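Local coordinates for protein 2-aminomuconate 6-semialdehyde dehydrogenase (Burkholderia cenocepacia, PDB 4U3W) that probably oxidises 2-aminomuconate 6-semialdehyde to 2-aminomuconate with a nicotinamide cofactor, as a member of the aldehyde dehydrogenase family, at residues A51-A56 against L224-G229. Numbering follows the deposited sequence.
Sequences ADVCEA and LIHGHG
E55 reaches across to H228 and takes hold of it with both carboxylate oxygens. E55 OE1 accepts a hydrogen bond from H228 ND1 (2.8 Å), and E55 OE2 accepts one from the backbone N of H228 (3.0 Å). The ring offers its edge: OE1 lies close to the imidazole plane, and the carboxylate is turned 34° against that plane. Both oxygens are approached from the syn side, and the backbone bond is the straighter of the two, at 165°. E55 gets there with CG anti to its backbone N (chi1 175°) and a bend at chi2, which folds the acid over G227, where E55 OE2 comes to 3.3 Å from G227 CA.

Next to this grip the backbones are tied as well, A56 N donating to H226 O at 2.8 Å. On the strand side, V53 CG1 sits over one face of the H226 imidazole, 4.2 Å from its centroid, in a CH-pi contact; the two side chains cross nearly at right angles. NE2 of H226 is hydrogen-bonded to T206 OG1, which probably limits the ring's rotation against V53. A56 CB meets I225 CB in an apolar contact, and V61 of helix 58-76 touches both residues.

The contact thus joins strand 49-54 of the small N-terminal sheet, and the residues just after C54, to the loop that follows strand 222-224. F39 meets the H228 ring edge-to-face. With ND1 donating to a carboxylate, the bond and the F39 contact should restrict the ring's rotation, and the nearby negative charge would probably raise its pKa and favour protonation.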
# COMPACT_ATOMS: atom_id res chain seq x y z
N ALA A 51 -40.43 -1.73 -28.37
CA ALA A 51 -41.14 -1.75 -27.08
C ALA A 51 -41.66 -0.39 -26.73
O ALA A 51 -41.26 0.63 -27.34
CB ALA A 51 -40.18 -2.23 -25.94
N ASP A 52 -42.56 -0.36 -25.75
CA ASP A 52 -42.87 0.88 -25.02
C ASP A 52 -42.13 0.87 -23.67
O ASP A 52 -42.04 -0.16 -23.03
CB ASP A 52 -44.36 1.04 -24.78
CG ASP A 52 -45.16 1.08 -26.06
OD1 ASP A 52 -45.04 2.10 -26.79
OD2 ASP A 52 -45.87 0.10 -26.35
N VAL A 53 -41.67 2.04 -23.25
CA VAL A 53 -40.83 2.20 -22.06
C VAL A 53 -41.58 3.13 -21.13
O VAL A 53 -42.04 4.21 -21.55
CB VAL A 53 -39.47 2.83 -22.42
CG1 VAL A 53 -38.51 2.73 -21.24
CG2 VAL A 53 -38.81 2.12 -23.66
N CYS A 54 -41.72 2.75 -19.87
CA CYS A 54 -42.38 3.64 -18.91
C CYS A 54 -41.50 4.86 -18.60
O CYS A 54 -40.28 4.76 -18.48
CB CYS A 54 -42.70 2.87 -17.62
SG CYS A 54 -43.92 1.58 -17.91
N GLU A 55 -42.12 5.99 -18.35
CA GLU A 55 -41.36 7.21 -18.02
C GLU A 55 -41.52 7.63 -16.56
O GLU A 55 -42.66 8.00 -16.14
CB GLU A 55 -41.85 8.35 -18.93
CG GLU A 55 -41.25 9.72 -18.63
CD GLU A 55 -39.83 9.87 -19.24
OE1 GLU A 55 -39.58 9.42 -20.38
OE2 GLU A 55 -38.97 10.40 -18.54
N ALA A 56 -40.45 7.65 -15.78
CA ALA A 56 -40.63 7.99 -14.33
C ALA A 56 -40.75 9.51 -14.06
O ALA A 56 -39.88 10.29 -14.47
CB ALA A 56 -39.47 7.42 -13.50
N LEU A 224 -34.36 0.37 -10.55
CA LEU A 224 -34.22 0.81 -11.94
C LEU A 224 -35.35 1.77 -12.29
O LEU A 224 -36.53 1.45 -12.08
CB LEU A 224 -34.28 -0.39 -12.89
CG LEU A 224 -34.17 0.00 -14.38
CD1 LEU A 224 -32.74 0.34 -14.68
CD2 LEU A 224 -34.54 -1.23 -15.17
N ILE A 225 -35.01 2.96 -12.76
CA ILE A 225 -36.04 3.90 -13.23
C ILE A 225 -35.76 4.26 -14.67
O ILE A 225 -34.61 4.62 -15.01
CB ILE A 225 -36.07 5.20 -12.41
CG1 ILE A 225 -34.64 5.66 -12.11
CG2 ILE A 225 -36.82 4.99 -11.08
CD1 ILE A 225 -34.57 7.10 -11.56
N HIS A 226 -36.77 4.18 -15.51
CA HIS A 226 -36.60 4.55 -16.90
C HIS A 226 -37.06 5.97 -17.16
O HIS A 226 -37.95 6.52 -16.44
CB HIS A 226 -37.38 3.64 -17.84
CG HIS A 226 -36.80 2.26 -17.95
ND1 HIS A 226 -35.54 2.00 -18.51
CD2 HIS A 226 -37.28 1.05 -17.56
CE1 HIS A 226 -35.33 0.71 -18.52
NE2 HIS A 226 -36.36 0.10 -17.94
N GLY A 227 -36.46 6.55 -18.20
CA GLY A 227 -36.92 7.85 -18.62
C GLY A 227 -35.87 8.67 -19.30
O GLY A 227 -34.77 8.18 -19.55
N HIS A 228 -36.22 9.92 -19.57
CA HIS A 228 -35.33 10.83 -20.24
C HIS A 228 -34.41 11.55 -19.26
O HIS A 228 -34.34 11.18 -18.09
CB HIS A 228 -36.16 11.81 -21.11
CG HIS A 228 -36.68 11.15 -22.34
ND1 HIS A 228 -37.63 10.14 -22.27
CD2 HIS A 228 -36.35 11.27 -23.65
CE1 HIS A 228 -37.90 9.72 -23.50
NE2 HIS A 228 -37.12 10.36 -24.35
N GLY A 229 -33.65 12.53 -19.74
CA GLY A 229 -32.59 13.15 -18.94
C GLY A 229 -33.04 14.53 -18.50
O GLY A 229 -33.66 14.69 -17.46